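Local atomic coordinates of hemoglobin subunit alpha (PDB entry 3MKB), a protein that binds haem and probably carries oxygen in the blood of the shortfin mako shark, as the alpha subunit of a four-chain haemoglobin. Residues A[74-79]-A[125-130]. Residues are numbered along the deposited sequence; the frame is centred on the assembly and turned at random.
Sequences DDLHAH and DKLLSA
Leu76 meets Leu127 and Ala130 through one methyl group, and the contact is wholly apolar. Ahead of it in the chain, Asp74 turns to the N-terminal helix and forms a salt bridge with Arg7. Asp75 takes the N-cap position of the short helix 76-79. Its side chain makes no capping bond, but its carbonyl O accepts a hydrogen bond from the backbone N of His79 (N to O 3.1 Å).

Leu76 opens that helix and points toward helix 118-135. Its CG stands anti to the carbonyl carbon (chi1 -74°), and the extended second torsion (chi2 -177°) carries CD1 outward. Leu76 CD1 lies 3.6 Å from Ala130 CB, methyl against methyl. Ala130 CB sits roughly in line with the CG-CD1 bond of Leu76. Leu127, one turn earlier, comes in at the flank of the same methyl, with its CD1 4.4 Å from Leu76 CD1. CG of Leu127 is anti to the backbone N, and chi2 of 60° gives the contact to CD1, the branch that does not extend the chain.

In globin terms, this joins the short helix of the EF region to the H helix. Helix 53-70, the E helix, borders the contact: Leu76 touches Ala69, and Leu127 touches Val66 and Ala70. The side chain of Leu127 is about 9 Å from the bound haem.

His77 gives a second link to helix 118-135, a hydrogen bond between His77 ND1 and Glu134 OE1.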
ATOM      1  N   ASP A  74      19.673 -17.915  -3.119  1.00 46.84           N
ATOM      2  CA  ASP A  74      19.909 -18.283  -1.714  1.00 48.15           C
ATOM      3  C   ASP A  74      20.876 -17.346  -0.962  1.00 48.68           C
ATOM      4  O   ASP A  74      21.330 -17.652   0.149  1.00 49.04           O
ATOM      5  CB  ASP A  74      20.422 -19.730  -1.643  1.00 49.12           C
ATOM      6  CG  ASP A  74      19.389 -20.738  -2.150  1.00 50.76           C
ATOM      7  OD1 ASP A  74      18.212 -20.706  -1.693  1.00 53.27           O
ATOM      8  OD2 ASP A  74      19.751 -21.527  -3.029  1.00 52.01           O
ATOM      9  N   ASP A  75      21.138 -16.198  -1.576  1.00 48.38           N
ATOM     10  CA  ASP A  75      22.159 -15.243  -1.190  1.00 47.76           C
ATOM     11  C   ASP A  75      21.639 -13.796  -1.232  1.00 46.88           C
ATOM     12  O   ASP A  75      22.374 -12.855  -0.987  1.00 45.94           O
ATOM     13  CB  ASP A  75      23.460 -15.615  -1.940  1.00 48.78           C
ATOM     14  CG  ASP A  75      24.631 -14.745  -1.564  1.00 51.05           C
ATOM     15  OD1 ASP A  75      25.409 -14.385  -2.476  1.00 53.83           O
ATOM     16  OD2 ASP A  75      24.772 -14.410  -0.367  1.00 55.73           O
ATOM     17  N   LEU A  76      20.366 -13.621  -1.560  1.00 46.18           N
ATOM     18  CA  LEU A  76      19.809 -12.333  -2.016  1.00 45.95           C
ATOM     19  C   LEU A  76      20.177 -11.151  -1.094  1.00 45.43           C
ATOM     20  O   LEU A  76      20.390 -10.010  -1.551  1.00 44.34           O
ATOM     21  CB  LEU A  76      18.298 -12.447  -2.195  1.00 45.77           C
ATOM     22  CG  LEU A  76      17.807 -13.226  -3.422  1.00 45.77           C
ATOM     23  CD1 LEU A  76      16.264 -13.187  -3.506  1.00 42.96           C
ATOM     24  CD2 LEU A  76      18.464 -12.697  -4.713  1.00 44.12           C
ATOM     25  N   HIS A  77      20.246 -11.435   0.201  1.00 44.76           N
ATOM     26  CA  HIS A  77      20.562 -10.393   1.170  1.00 45.21           C
ATOM     27  C   HIS A  77      21.934  -9.745   0.912  1.00 44.13           C
ATOM     28  O   HIS A  77      22.065  -8.501   0.879  1.00 43.46           O
ATOM     29  CB  HIS A  77      20.471 -10.919   2.611  1.00 45.57           C
ATOM     30  CG  HIS A  77      20.657  -9.850   3.650  1.00 49.37           C
ATOM     31  ND1 HIS A  77      19.830  -8.744   3.739  1.00 50.46           N
ATOM     32  CD2 HIS A  77      21.559  -9.728   4.654  1.00 51.17           C
ATOM     33  CE1 HIS A  77      20.224  -7.979   4.742  1.00 52.09           C
ATOM     34  NE2 HIS A  77      21.267  -8.554   5.318  1.00 53.87           N
ATOM     35  N   ALA A  78      22.945 -10.580   0.708  1.00 43.08           N
ATOM     36  CA  ALA A  78      24.278 -10.083   0.408  1.00 41.93           C
ATOM     37  C   ALA A  78      24.393  -9.585  -1.037  1.00 40.88           C
ATOM     38  O   ALA A  78      25.063  -8.597  -1.289  1.00 39.28           O
ATOM     39  CB  ALA A  78      25.339 -11.175   0.686  1.00 42.98           C
ATOM     40  N   HIS A  79      23.731 -10.274  -1.969  1.00 39.79           N
ATOM     41  CA  HIS A  79      23.882  -9.962  -3.382  1.00 39.02           C
ATOM     42  C   HIS A  79      23.334  -8.581  -3.744  1.00 38.09           C
ATOM     43  O   HIS A  79      23.861  -7.921  -4.630  1.00 38.47           O
ATOM     44  CB  HIS A  79      23.197 -11.027  -4.261  1.00 39.08           C
ATOM     45  CG  HIS A  79      23.047 -10.591  -5.679  1.00 39.26           C
ATOM     46  ND1 HIS A  79      24.122 -10.446  -6.530  1.00 39.73           N
ATOM     47  CD2 HIS A  79      21.961 -10.170  -6.371  1.00 39.23           C
ATOM     48  CE1 HIS A  79      23.701  -9.990  -7.700  1.00 37.84           C
ATOM     49  NE2 HIS A  79      22.391  -9.813  -7.624  1.00 36.64           N
ATOM     50  N   ASP A 125       6.679 -13.574  -8.946  1.00 30.70           N
ATOM     51  CA  ASP A 125       6.261 -12.651  -7.902  1.00 31.08           C
ATOM     52  C   ASP A 125       6.987 -12.875  -6.586  1.00 31.80           C
ATOM     53  O   ASP A 125       7.320 -11.904  -5.900  1.00 30.82           O
ATOM     54  CB  ASP A 125       4.762 -12.710  -7.638  1.00 32.40           C
ATOM     55  CG  ASP A 125       4.247 -11.440  -6.958  1.00 35.54           C
ATOM     56  OD1 ASP A 125       4.843 -10.355  -7.159  1.00 38.98           O
ATOM     57  OD2 ASP A 125       3.186 -11.498  -6.328  1.00 41.52           O
ATOM     58  N   LYS A 126       7.291 -14.135  -6.256  1.00 30.91           N
ATOM     59  CA  LYS A 126       8.116 -14.397  -5.076  1.00 32.51           C
ATOM     60  C   LYS A 126       9.530 -13.871  -5.190  1.00 30.97           C
ATOM     61  O   LYS A 126      10.033 -13.283  -4.232  1.00 31.11           O
ATOM     62  CB  LYS A 126       8.157 -15.889  -4.708  1.00 31.58           C
ATOM     63  CG  LYS A 126       6.820 -16.352  -4.193  1.00 37.49           C
ATOM     64  CD  LYS A 126       6.789 -17.871  -4.027  1.00 43.53           C
ATOM     65  CE  LYS A 126       7.619 -18.277  -2.806  1.00 46.29           C
ATOM     66  NZ  LYS A 126       7.242 -19.654  -2.335  1.00 48.07           N
ATOM     67  N   LEU A 127      10.178 -14.109  -6.315  1.00 31.09           N
ATOM     68  CA  LEU A 127      11.456 -13.447  -6.617  1.00 32.44           C
ATOM     69  C   LEU A 127      11.357 -11.907  -6.516  1.00 32.01           C
ATOM     70  O   LEU A 127      12.138 -11.258  -5.805  1.00 31.58           O
ATOM     71  CB  LEU A 127      11.992 -13.871  -7.989  1.00 31.79           C
ATOM     72  CG  LEU A 127      13.291 -13.183  -8.471  1.00 35.73           C
ATOM     73  CD1 LEU A 127      14.465 -13.436  -7.514  1.00 34.40           C
ATOM     74  CD2 LEU A 127      13.640 -13.498  -9.939  1.00 33.79           C
ATOM     75  N   LEU A 128      10.406 -11.305  -7.234  1.00 31.55           N
ATOM     76  CA  LEU A 128      10.249  -9.823  -7.116  1.00 30.94           C
ATOM     77  C   LEU A 128      10.014  -9.270  -5.697  1.00 30.72           C
ATOM     78  O   LEU A 128      10.602  -8.228  -5.339  1.00 29.90           O
ATOM     79  CB  LEU A 128       9.203  -9.277  -8.124  1.00 29.84           C
ATOM     80  CG  LEU A 128       9.495  -9.623  -9.598  1.00 30.65           C
ATOM     81  CD1 LEU A 128       8.452  -9.209 -10.652  1.00 28.69           C
ATOM     82  CD2 LEU A 128      10.868  -9.057  -9.997  1.00 35.64           C
ATOM     83  N   SER A 129       9.216  -9.981  -4.884  1.00 31.89           N
ATOM     84  CA  SER A 129       8.965  -9.621  -3.464  1.00 34.52           C
ATOM     85  C   SER A 129      10.229  -9.627  -2.642  1.00 33.67           C
ATOM     86  O   SER A 129      10.461  -8.693  -1.873  1.00 34.36           O
ATOM     87  CB  SER A 129       7.919 -10.514  -2.775  1.00 33.34           C
ATOM     88  OG  SER A 129       6.670 -10.291  -3.383  1.00 39.41           O
ATOM     89  N   ALA A 130      11.046 -10.669  -2.818  1.00 33.71           N
ATOM     90  CA  ALA A 130      12.358 -10.729  -2.149  1.00 33.74           C
ATOM     91  C   ALA A 130      13.296  -9.599  -2.635  1.00 33.57           C
ATOM     92  O   ALA A 130      14.064  -9.016  -1.863  1.00 33.55           O
ATOM     93  CB  ALA A 130      12.983 -12.095  -2.403  1.00 33.98           C
TER